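Local coordinates for protein probable manganase-dependent inorganic pyrophosphatase (Clostridium perfringens, PDB 3L2B) that probably hydrolyses inorganic pyrophosphate to phosphate, and through this CBS- and DRTGG-containing regulatory region is inhibited by AMP and activated by diadenosine tetraphosphate, at residues 28-31 and 32-36; 43-46 and 47-51; 215-218 and 219-222; 222-225 and 226-230. All blocks are in the same frame, centred on the assembly; numbering follows the deposited sequence.

Contact 1 (28-31 and 32-36); sequences MAWN and IMRDK
W30 and R34, one helical turn apart, both carry CG anti to the backbone N (chi1 165° and -167°), which sends both side chains to the same flank of the helix. A bend at chi3 of R34 then folds its guanidinium back toward the indole N-H. Ring and guanidinium planes stand almost perpendicular, and the chains cross at about a right angle: R34 CB sits over one face of the indole, offset toward the rim, while R34 NH1 comes to 3.1 Å from W30 NE1. Two donors meet there, so no bond joins them; the two share D65 of the second subunit, whose OD1 takes a salt bridge from R34 NH1 and a weak hydrogen bond from W30 NE1, which probably accounts for their closeness. The helix, 26-35 of the first CBS domain, thus faces the dimer partner on this flank, where W30 also packs on M64 of the second subunit. N31 lies alongside R34 and offers OD1 to NH2, a weak bond at 3.4 Å. On another flank M33 packs on L54 and I41, and its CE meets the indole near the ring plane, 4.3 Å from W30 CE3. Regular i to i+4 bonds hold the backbone, among them M33 N to A29 O at 2.9 Å and R34 N to W30 O at 2.8 Å.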
loop_
_atom_site.group_PDB
_atom_site.type_symbol
_atom_site.label_atom_id
_atom_site.label_comp_id
_atom_site.label_asym_id
_atom_site.label_seq_id
_atom_site.Cartn_x
_atom_site.Cartn_y
_atom_site.Cartn_z
ATOM N N MET A 28 -1.951 2.819 12.491
ATOM C CA MET A 28 -2.092 3.818 13.568
ATOM C C MET A 28 -1.256 5.029 13.285
ATOM O O MET A 28 -1.630 6.136 13.634
ATOM C CB MET A 28 -1.672 3.250 14.937
ATOM C CG MET A 28 -2.680 2.278 15.588
ATOM S SD MET A 28 -2.176 1.730 17.273
ATOM C CE MET A 28 -0.886 0.494 16.940
ATOM N N ALA A 29 -0.098 4.806 12.669
ATOM C CA ALA A 29 0.827 5.894 12.392
ATOM C C ALA A 29 0.137 6.825 11.398
ATOM O O ALA A 29 0.087 8.042 11.585
ATOM C CB ALA A 29 2.183 5.375 11.838
ATOM N N TRP A 30 -0.452 6.227 10.375
ATOM C CA TRP A 30 -1.053 6.997 9.292
ATOM C C TRP A 30 -2.279 7.773 9.736
ATOM O O TRP A 30 -2.489 8.907 9.301
ATOM C CB TRP A 30 -1.368 6.097 8.086
ATOM C CG TRP A 30 -2.278 6.719 7.103
ATOM C CD1 TRP A 30 -3.577 6.421 6.923
ATOM C CD2 TRP A 30 -1.966 7.765 6.173
ATOM N NE1 TRP A 30 -4.106 7.197 5.935
ATOM C CE2 TRP A 30 -3.138 8.030 5.448
ATOM C CE3 TRP A 30 -0.809 8.486 5.874
ATOM C CZ2 TRP A 30 -3.200 8.988 4.423
ATOM C CZ3 TRP A 30 -0.863 9.444 4.868
ATOM C CH2 TRP A 30 -2.057 9.689 4.157
ATOM N N ASN A 31 -3.063 7.185 10.635
ATOM C CA ASN A 31 -4.228 7.894 11.205
ATOM C C ASN A 31 -3.811 9.142 11.986
ATOM O O ASN A 31 -4.452 10.197 11.913
ATOM C CB ASN A 31 -5.050 6.987 12.112
ATOM C CG ASN A 31 -5.795 5.921 11.344
ATOM O OD1 ASN A 31 -5.939 6.002 10.124
ATOM N ND2 ASN A 31 -6.250 4.892 12.049
ATOM N N ILE A 32 -2.716 9.009 12.721
ATOM C CA ILE A 32 -2.141 10.140 13.456
ATOM C C ILE A 32 -1.611 11.180 12.468
ATOM O O ILE A 32 -1.918 12.349 12.588
ATOM C CB ILE A 32 -1.042 9.680 14.474
ATOM C CG1 ILE A 32 -1.716 8.928 15.635
ATOM C CG2 ILE A 32 -0.256 10.879 15.002
ATOM C CD1 ILE A 32 -0.775 8.086 16.492
ATOM N N MET A 33 -0.848 10.734 11.476
ATOM C CA MET A 33 -0.263 11.631 10.465
ATOM C C MET A 33 -1.304 12.408 9.698
ATOM O O MET A 33 -1.139 13.610 9.457
ATOM C CB MET A 33 0.564 10.873 9.437
ATOM C CG MET A 33 1.910 10.468 9.930
ATOM S SD MET A 33 2.790 9.392 8.795
ATOM C CE MET A 33 2.783 10.329 7.249
ATOM N N ARG A 34 -2.363 11.708 9.305
ATOM C CA ARG A 34 -3.399 12.300 8.451
ATOM C C ARG A 34 -4.188 13.339 9.247
ATOM O O ARG A 34 -4.596 14.373 8.714
ATOM C CB ARG A 34 -4.336 11.226 7.881
ATOM C CG ARG A 34 -5.248 11.727 6.723
ATOM C CD ARG A 34 -6.480 10.822 6.438
ATOM N NE ARG A 34 -7.087 10.292 7.667
ATOM C CZ ARG A 34 -7.211 8.999 7.973
ATOM N NH1 ARG A 34 -6.824 8.051 7.127
ATOM N NH2 ARG A 34 -7.755 8.646 9.129
ATOM N N ASP A 35 -4.359 13.042 10.534
ATOM C CA ASP A 35 -5.129 13.868 11.471
ATOM C C ASP A 35 -4.388 15.157 11.745
ATOM O O ASP A 35 -4.930 16.242 11.614
ATOM C CB ASP A 35 -5.357 13.146 12.821
ATOM C CG ASP A 35 -6.448 12.074 12.758
ATOM O OD1 ASP A 35 -7.212 12.032 11.765
ATOM O OD2 ASP A 35 -6.546 11.270 13.720
ATOM N N LYS A 36 -3.137 15.007 12.150
ATOM C CA LYS A 36 -2.277 16.151 12.488
ATOM C C LYS A 36 -1.638 16.794 11.248
ATOM O O LYS A 36 -0.763 17.653 11.361
ATOM C CB LYS A 36 -1.214 15.738 13.511
ATOM C CG LYS A 36 -1.804 15.168 14.815
ATOM C CD LYS A 36 -0.783 15.210 15.960
ATOM C CE LYS A 36 -1.246 14.443 17.224
ATOM N NZ LYS A 36 -2.334 15.151 18.009
#

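Contact 2 (43-46 and 47-51); sequences VADG and NNHLL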
loop_
_atom_site.group_PDB
_atom_site.type_symbol
_atom_site.label_atom_id
_atom_site.label_comp_id
_atom_site.label_asym_id
_atom_site.label_seq_id
_atom_site.Cartn_x
_atom_site.Cartn_y
_atom_site.Cartn_z
ATOM N N VAL A 43 10.037 8.989 15.065
ATOM C CA VAL A 43 9.894 7.784 15.851
ATOM C C VAL A 43 10.965 7.814 16.948
ATOM O O VAL A 43 12.140 8.088 16.678
ATOM C CB VAL A 43 10.083 6.534 14.996
ATOM C CG1 VAL A 43 9.820 5.282 15.821
ATOM C CG2 VAL A 43 9.186 6.595 13.725
ATOM N N ALA A 44 10.539 7.551 18.180
ATOM C CA ALA A 44 11.429 7.647 19.366
ATOM C C ALA A 44 11.229 6.513 20.346
ATOM O O ALA A 44 10.127 6.001 20.492
ATOM C CB ALA A 44 11.209 8.971 20.094
ATOM N N ASP A 45 12.312 6.155 21.034
ATOM C CA ASP A 45 12.277 5.098 22.051
ATOM C C ASP A 45 11.621 5.559 23.340
ATOM O O ASP A 45 11.092 6.661 23.440
ATOM C CB ASP A 45 13.673 4.487 22.317
ATOM C CG ASP A 45 14.622 5.416 23.060
ATOM O OD1 ASP A 45 14.209 6.413 23.682
ATOM O OD2 ASP A 45 15.827 5.135 22.987
ATOM N N GLY A 46 11.671 4.691 24.340
ATOM C CA GLY A 46 10.973 4.931 25.587
ATOM C C GLY A 46 11.509 6.108 26.359
ATOM O O GLY A 46 10.790 6.697 27.155
ATOM N N ASN A 47 12.778 6.434 26.138
ATOM C CA ASN A 47 13.417 7.589 26.792
ATOM C C ASN A 47 13.323 8.820 25.909
ATOM O O ASN A 47 13.946 9.871 26.163
ATOM C CB ASN A 47 14.873 7.274 27.126
ATOM C CG ASN A 47 14.992 6.146 28.112
ATOM O OD1 ASN A 47 14.208 6.059 29.055
ATOM N ND2 ASN A 47 15.934 5.243 27.876
ATOM N N ASN A 48 12.527 8.650 24.860
ATOM C CA ASN A 48 12.205 9.711 23.932
ATOM C C ASN A 48 13.466 10.134 23.195
ATOM O O ASN A 48 13.636 11.287 22.860
ATOM C CB ASN A 48 11.564 10.880 24.679
ATOM C CG ASN A 48 10.712 11.732 23.788
ATOM O OD1 ASN A 48 9.826 11.233 23.089
ATOM N ND2 ASN A 48 10.954 13.043 23.815
ATOM N N HIS A 49 14.367 9.183 22.996
ATOM C CA HIS A 49 15.492 9.362 22.077
ATOM C C HIS A 49 15.008 9.033 20.641
ATOM O O HIS A 49 14.106 8.214 20.456
ATOM C CB HIS A 49 16.689 8.487 22.490
ATOM C CG HIS A 49 17.377 8.951 23.749
ATOM N ND1 HIS A 49 18.664 8.579 24.079
ATOM C CD2 HIS A 49 16.960 9.776 24.743
ATOM C CE1 HIS A 49 19.012 9.164 25.212
ATOM N NE2 HIS A 49 17.997 9.900 25.634
ATOM N N LEU A 50 15.614 9.683 19.644
ATOM C CA LEU A 50 15.215 9.537 18.235
ATOM C C LEU A 50 15.685 8.203 17.658
ATOM O O LEU A 50 16.847 7.852 17.713
ATOM C CB LEU A 50 15.729 10.718 17.376
ATOM C CG LEU A 50 15.181 10.848 15.921
ATOM C CD1 LEU A 50 13.658 11.050 15.852
ATOM C CD2 LEU A 50 15.894 11.987 15.208
ATOM N N LEU A 51 14.765 7.440 17.117
ATOM C CA LEU A 51 15.157 6.201 16.433
ATOM C C LEU A 51 15.111 6.358 14.906
ATOM O O LEU A 51 15.871 5.736 14.177
ATOM C CB LEU A 51 14.253 5.057 16.847
ATOM C CG LEU A 51 14.388 4.521 18.261
ATOM C CD1 LEU A 51 13.307 3.442 18.453
ATOM C CD2 LEU A 51 15.815 3.972 18.587
#
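V43 and L51 are joined by the backbone bond from L51 N to V43 O, 2.7 Å long, and D45 N gives a second to H49 O at 2.8 Å. Between them A44 and L50 form an antiparallel non-hydrogen-bonded pair, at the end of the beta hairpin of strands 40-44 and 50-55 in the first CBS domain. The chain reverses through a type I turn from D45 to N48, closed by N48 N to D45 O at 2.8 Å; this donor stands well above the carbonyl plane.

Within the turn, the side chain of D45 takes the peptide N-H groups. Its CG is set between the backbone N and the carbonyl carbon (chi1 71°), which folds the carboxylate back over the turn. OD1 takes H49 N at 2.9 Å, from above the carboxylate plane, and more weakly N47 N at 2.8 Å. The H49 side chain runs beside that of D45, its CB 3.4 Å from D45 OD1 and the ring 27° from the carboxylate plane.

Van der Waals contacts are fewer. L51 CD1 lies 4.0 Å from D45 CB, and L50 CD1 rests against the V43 carbonyl oxygen. Beyond the hairpin, L50 packs on P221 and I223, and A44 on P19.

With two backbone N-H groups directed at one oxygen, the D45 carboxylate is tied to the turn and its rotation probably restricted; the N-H dipoles would tend to stabilise its negative charge.

Contact 3 (215-218 and 219-222); sequences TRYS and NYPV. With B4P (bis(adenosine)-5'-tetraphosphate), chain C.
The diadenosine tetraphosphate pocket, shared by both CBS domains and by the second subunit, includes the loop after helix 205-215 and the start of strand 219-223, where Y220 reaches back to T215. Y220 OH donates to T215 OG1 at 2.7 Å, the threonine oxygen lying in the plane of the phenol ring at its edge; T215 OG1 is also bonded to T211 O of the helix. The same hydroxyl of Y220 accepts a weak bond from Y217 N, so it ties T215 to the loop. Y217 lays one ring face on the adenine, with CD2 3.3 Å from C6A of the ligand, while T215 O lies over the opposite face and Y220 CE1 meets the ring edge in plane. Adenine N6A gives a weak bond to N219 O, nearly straight at 172°. Here S218 binds the phosphates: its N donates to O2A at 2.7 Å, with the proton almost in line. Setting OG between the backbone N and the carbonyl carbon (chi1 80°) directs the hydroxyl to the next phosphate, where S218 OG is hydrogen-bonded to O1B at 2.7 Å.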
loop_
_atom_site.group_PDB
_atom_site.type_symbol
_atom_site.label_atom_id
_atom_site.label_comp_id
_atom_site.label_asym_id
_atom_site.label_seq_id
_atom_site.Cartn_x
_atom_site.Cartn_y
_atom_site.Cartn_z
ATOM N N THR A 215 20.897 19.133 1.668
ATOM C CA THR A 215 19.942 18.008 1.685
ATOM C C THR A 215 18.504 18.302 1.218
ATOM O O THR A 215 17.749 17.386 0.905
ATOM C CB THR A 215 19.865 17.381 3.114
ATOM O OG1 THR A 215 19.413 18.364 4.057
ATOM C CG2 THR A 215 21.235 16.840 3.558
ATOM N N ARG A 216 18.107 19.563 1.213
ATOM C CA ARG A 216 16.782 19.978 0.688
ATOM C C ARG A 216 15.532 19.163 1.124
ATOM O O ARG A 216 14.544 19.106 0.397
ATOM C CB ARG A 216 16.821 20.052 -0.850
ATOM C CG ARG A 216 17.582 21.262 -1.420
ATOM C CD ARG A 216 17.499 21.276 -2.954
ATOM N NE ARG A 216 18.214 22.404 -3.559
ATOM C CZ ARG A 216 18.230 22.672 -4.867
ATOM N NH1 ARG A 216 17.568 21.900 -5.725
ATOM N NH2 ARG A 216 18.915 23.716 -5.322
ATOM N N TYR A 217 15.559 18.559 2.315
ATOM C CA TYR A 217 14.310 18.041 2.914
ATOM C C TYR A 217 13.506 19.217 3.386
ATOM O O TYR A 217 14.053 20.273 3.683
ATOM C CB TYR A 217 14.553 17.081 4.086
ATOM C CG TYR A 217 15.359 15.867 3.713
ATOM C CD1 TYR A 217 14.905 14.964 2.753
ATOM C CD2 TYR A 217 16.582 15.626 4.308
ATOM C CE1 TYR A 217 15.661 13.837 2.407
ATOM C CE2 TYR A 217 17.341 14.516 3.970
ATOM C CZ TYR A 217 16.883 13.631 3.012
ATOM O OH TYR A 217 17.648 12.532 2.707
ATOM N N SER A 218 12.199 19.035 3.475
ATOM C CA SER A 218 11.324 20.135 3.856
ATOM C C SER A 218 11.191 20.307 5.393
ATOM O O SER A 218 10.912 21.396 5.878
ATOM C CB SER A 218 9.966 19.978 3.177
ATOM O OG SER A 218 9.178 19.048 3.861
ATOM N N ASN A 219 11.456 19.247 6.148
ATOM C CA ASN A 219 11.386 19.294 7.621
ATOM C C ASN A 219 12.458 18.424 8.292
ATOM O O ASN A 219 12.840 17.364 7.775
ATOM C CB ASN A 219 10.009 18.850 8.126
ATOM C CG ASN A 219 8.899 19.785 7.718
ATOM O OD1 ASN A 219 8.829 20.944 8.170
ATOM N ND2 ASN A 219 8.014 19.297 6.838
ATOM N N TYR A 220 12.935 18.895 9.436
ATOM C CA TYR A 220 14.018 18.242 10.175
ATOM C C TYR A 220 13.693 18.013 11.666
ATOM O O TYR A 220 13.289 18.922 12.379
ATOM C CB TYR A 220 15.303 19.066 10.038
ATOM C CG TYR A 220 15.798 19.205 8.611
ATOM C CD1 TYR A 220 16.838 18.424 8.134
ATOM C CD2 TYR A 220 15.225 20.136 7.747
ATOM C CE1 TYR A 220 17.293 18.564 6.839
ATOM C CE2 TYR A 220 15.662 20.274 6.445
ATOM C CZ TYR A 220 16.700 19.490 5.990
ATOM O OH TYR A 220 17.118 19.630 4.683
ATOM N N PRO A 221 13.859 16.783 12.144
ATOM C CA PRO A 221 13.568 16.626 13.566
ATOM C C PRO A 221 14.594 17.330 14.432
ATOM O O PRO A 221 15.763 17.409 14.091
ATOM C CB PRO A 221 13.581 15.113 13.771
ATOM C CG PRO A 221 14.203 14.526 12.501
ATOM C CD PRO A 221 13.930 15.497 11.427
ATOM N N VAL A 222 14.110 17.895 15.518
ATOM C CA VAL A 222 14.936 18.641 16.450
ATOM C C VAL A 222 15.076 17.836 17.717
ATOM O O VAL A 222 14.080 17.406 18.311
ATOM C CB VAL A 222 14.297 19.987 16.803
ATOM C CG1 VAL A 222 15.086 20.670 17.898
ATOM C CG2 VAL A 222 14.167 20.862 15.520
HETATM P PA B4P C . 11.058 15.742 1.443
HETATM O O1A B4P C . 11.981 16.093 0.361
HETATM O O2A B4P C . 11.259 16.581 2.783
HETATM O O3A B4P C . 9.609 15.823 0.807
HETATM P PB B4P C . 8.199 15.981 1.538
HETATM O O1B B4P C . 8.046 17.329 2.109
HETATM O O2B B4P C . 7.972 14.797 2.578
HETATM O O3B B4P C . 7.251 15.756 0.266
HETATM P PG B4P C . 6.788 16.958 -0.689
HETATM O O1G B4P C . 7.959 17.829 -0.942
HETATM O O2G B4P C . 6.027 16.443 -1.981
HETATM O O3G B4P C . 5.657 17.699 0.167
HETATM P PD B4P C . 4.792 18.879 -0.506
HETATM O O1D B4P C . 4.344 19.822 0.530
HETATM O O2D B4P C . 5.622 19.570 -1.697
HETATM O O5E B4P C . 11.345 14.221 1.825
HETATM C C5E B4P C . 10.953 13.177 0.931
HETATM C C4E B4P C . 11.126 11.859 1.676
HETATM O O4E B4P C . 12.443 11.784 2.208
HETATM C C3E B4P C . 10.204 11.785 2.872
HETATM O O3E B4P C . 9.072 11.029 2.537
HETATM C C2E B4P C . 11.014 11.152 3.973
HETATM O O2E B4P C . 10.847 9.747 3.965
HETATM C C1E B4P C . 12.447 11.459 3.625
HETATM N N9A B4P C . 12.902 12.541 4.537
HETATM C C8A B4P C . 12.227 13.682 4.829
HETATM N N7A B4P C . 12.917 14.449 5.724
HETATM C C5A B4P C . 14.055 13.805 6.014
HETATM C C6A B4P C . 15.217 14.043 6.871
HETATM N N6A B4P C . 15.322 15.157 7.601
HETATM N N1A B4P C . 16.190 13.105 6.916
HETATM C C2A B4P C . 16.109 11.984 6.178
HETATM N N3A B4P C . 15.073 11.702 5.386
HETATM C C4A B4P C . 14.027 12.542 5.251
HETATM O O5F B4P C . 3.567 18.054 -1.090
HETATM C C5F B4P C . 2.763 17.299 -0.201
HETATM C C4F B4P C . 1.706 16.599 -1.014
HETATM O O4F B4P C . 0.831 17.579 -1.583
HETATM C C3F B4P C . 2.330 15.815 -2.146
HETATM O O3F B4P C . 2.432 14.430 -1.805
HETATM C C2F B4P C . 1.370 16.034 -3.306
HETATM O O2F B4P C . 0.437 14.975 -3.257
HETATM C C1F B4P C . 0.697 17.372 -2.995
HETATM N N9B B4P C . 1.361 18.398 -3.824
HETATM C C8B B4P C . 2.679 18.523 -4.078
HETATM N N7B B4P C . 2.903 19.561 -4.920
HETATM C C5B B4P C . 1.726 20.113 -5.226
HETATM C C6B B4P C . 1.261 21.234 -6.065
HETATM N N6B B4P C . 2.132 21.992 -6.757
HETATM N N1B B4P C . -0.056 21.472 -6.113
HETATM C C2B B4P C . -0.940 20.733 -5.429
HETATM N N3B B4P C . -0.591 19.691 -4.660
HETATM C C4B B4P C . 0.710 19.337 -4.516
#

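Contact 4 (222-225 and 226-230); sequences VIDE and NNKVV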
loop_
_atom_site.group_PDB
_atom_site.type_symbol
_atom_site.label_atom_id
_atom_site.label_comp_id
_atom_site.label_asym_id
_atom_site.label_seq_id
_atom_site.Cartn_x
_atom_site.Cartn_y
_atom_site.Cartn_z
ATOM N N VAL A 222 14.110 17.895 15.518
ATOM C CA VAL A 222 14.936 18.641 16.450
ATOM C C VAL A 222 15.076 17.836 17.717
ATOM O O VAL A 222 14.080 17.406 18.311
ATOM C CB VAL A 222 14.297 19.987 16.803
ATOM C CG1 VAL A 222 15.086 20.670 17.898
ATOM C CG2 VAL A 222 14.167 20.862 15.520
ATOM N N ILE A 223 16.327 17.614 18.098
ATOM C CA ILE A 223 16.658 16.910 19.333
ATOM C C ILE A 223 17.353 17.900 20.289
ATOM O O ILE A 223 18.019 18.831 19.861
ATOM C CB ILE A 223 17.557 15.639 19.092
ATOM C CG1 ILE A 223 18.934 16.015 18.523
ATOM C CG2 ILE A 223 16.868 14.622 18.162
ATOM C CD1 ILE A 223 19.843 14.784 18.237
ATOM N N ASP A 224 17.171 17.712 21.588
ATOM C CA ASP A 224 17.798 18.619 22.546
ATOM C C ASP A 224 19.231 18.203 22.885
ATOM O O ASP A 224 19.805 17.283 22.268
ATOM C CB ASP A 224 16.930 18.821 23.809
ATOM C CG ASP A 224 16.880 17.601 24.706
ATOM O OD1 ASP A 224 17.748 16.713 24.579
ATOM O OD2 ASP A 224 15.934 17.517 25.511
ATOM N N GLU A 225 19.793 18.906 23.872
ATOM C CA GLU A 225 21.203 18.764 24.267
ATOM C C GLU A 225 21.449 17.480 25.054
ATOM O O GLU A 225 22.585 17.173 25.436
ATOM C CB GLU A 225 21.673 19.984 25.073
ATOM C CG GLU A 225 21.114 20.088 26.521
ATOM C CD GLU A 225 19.691 20.679 26.609
ATOM O OE1 GLU A 225 19.230 21.337 25.637
ATOM O OE2 GLU A 225 19.038 20.467 27.660
ATOM N N ASN A 226 20.369 16.753 25.309
ATOM C CA ASN A 226 20.428 15.448 25.949
ATOM C C ASN A 226 19.814 14.367 25.061
ATOM O O ASN A 226 19.507 13.264 25.510
ATOM C CB ASN A 226 19.725 15.521 27.308
ATOM C CG ASN A 226 20.337 16.574 28.214
ATOM O OD1 ASN A 226 19.689 17.562 28.575
ATOM N ND2 ASN A 226 21.603 16.376 28.575
ATOM N N ASN A 227 19.636 14.733 23.792
ATOM C CA ASN A 227 19.160 13.829 22.720
ATOM C C ASN A 227 17.708 13.370 22.745
ATOM O O ASN A 227 17.353 12.443 22.027
ATOM C CB ASN A 227 20.077 12.606 22.579
ATOM C CG ASN A 227 21.384 12.951 21.902
ATOM O OD1 ASN A 227 22.015 13.963 22.232
ATOM N ND2 ASN A 227 21.790 12.127 20.933
ATOM N N LYS A 228 16.868 14.010 23.547
ATOM C CA LYS A 228 15.417 13.757 23.468
ATOM C C LYS A 228 14.852 14.486 22.238
ATOM O O LYS A 228 15.295 15.580 21.887
ATOM C CB LYS A 228 14.649 14.241 24.715
ATOM C CG LYS A 228 15.255 13.935 26.109
ATOM C CD LYS A 228 14.815 15.034 27.131
ATOM C CE LYS A 228 15.946 15.461 28.100
ATOM N NZ LYS A 228 15.845 16.901 28.512
ATOM N N VAL A 229 13.860 13.883 21.602
ATOM C CA VAL A 229 13.186 14.505 20.469
ATOM C C VAL A 229 12.322 15.612 21.000
ATOM O O VAL A 229 11.418 15.374 21.791
ATOM C CB VAL A 229 12.300 13.511 19.685
ATOM C CG1 VAL A 229 11.425 14.247 18.685
ATOM C CG2 VAL A 229 13.153 12.486 18.986
ATOM N N VAL A 230 12.603 16.826 20.549
ATOM C CA VAL A 230 11.944 18.017 21.067
ATOM C C VAL A 230 10.967 18.617 20.076
ATOM O O VAL A 230 10.301 19.603 20.381
ATOM C CB VAL A 230 12.979 19.079 21.495
ATOM C CG1 VAL A 230 12.494 20.464 21.172
ATOM C CG2 VAL A 230 13.276 18.935 22.996
#
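The side chains of D224 and K228 meet at an oblique angle at the end of the beta hairpin formed by strands 219-223 and 229-234 of the second CBS domain, where a type I turn runs from D224 to N227. Both carboxylate oxygens of D224 are engaged. OD1 accepts N226 N at 2.7 Å and K228 N at 3.0 Å, the two donors arriving from opposite faces of the carboxylate plane. OD2 receives K228 NZ at 3.1 Å in a salt bridge, also from above that plane. A chi1 of 71° folds the group inward over the turn, and K228 curls round it through bends at chi3 and chi4, with CD and CE both close to OD2. The buried charge of D224 is thus matched by a lysine and two peptide N-H groups, which probably favours its ionised form.

The backbone is likewise paired: N227 N bonds to D224 O from high above the carbonyl plane, D224 N to K228 O at 2.9 Å in the carbonyl plane, and V230 N to V222 O at 2.7 Å. K228 O takes a further CA-H...O contact from I223. I223 and V229, the non-hydrogen-bonded pair, present their side chains on one face of the sheet, against L50. On the other face V230 CG2 packs 3.7 Å from D224 CB, and V222 CG1 lies 4.2 Å from V230 CG1.

In the fold
Contacts 2 and 4 are equivalent hairpin ends in the two CBS domains, each a type I turn with an aspartate receiving peptide N-H groups; only contact 4 adds a salt bridge. Their centres are 10 Å apart and they touch directly: N48 O probably accepts a hydrogen bond from V229 N, and L50 CD1 packs 3.5 Å from V229 CG2. Contact 3 shares strand 219-223 and V222 with contact 4, but lies at the strand's other end, a surface contact that helps bind the ligand. Contact 1, partly buried like the hairpins, is helical and turns R34 and W30 toward the second subunit, about 10 Å from contact 3 between nearest atoms.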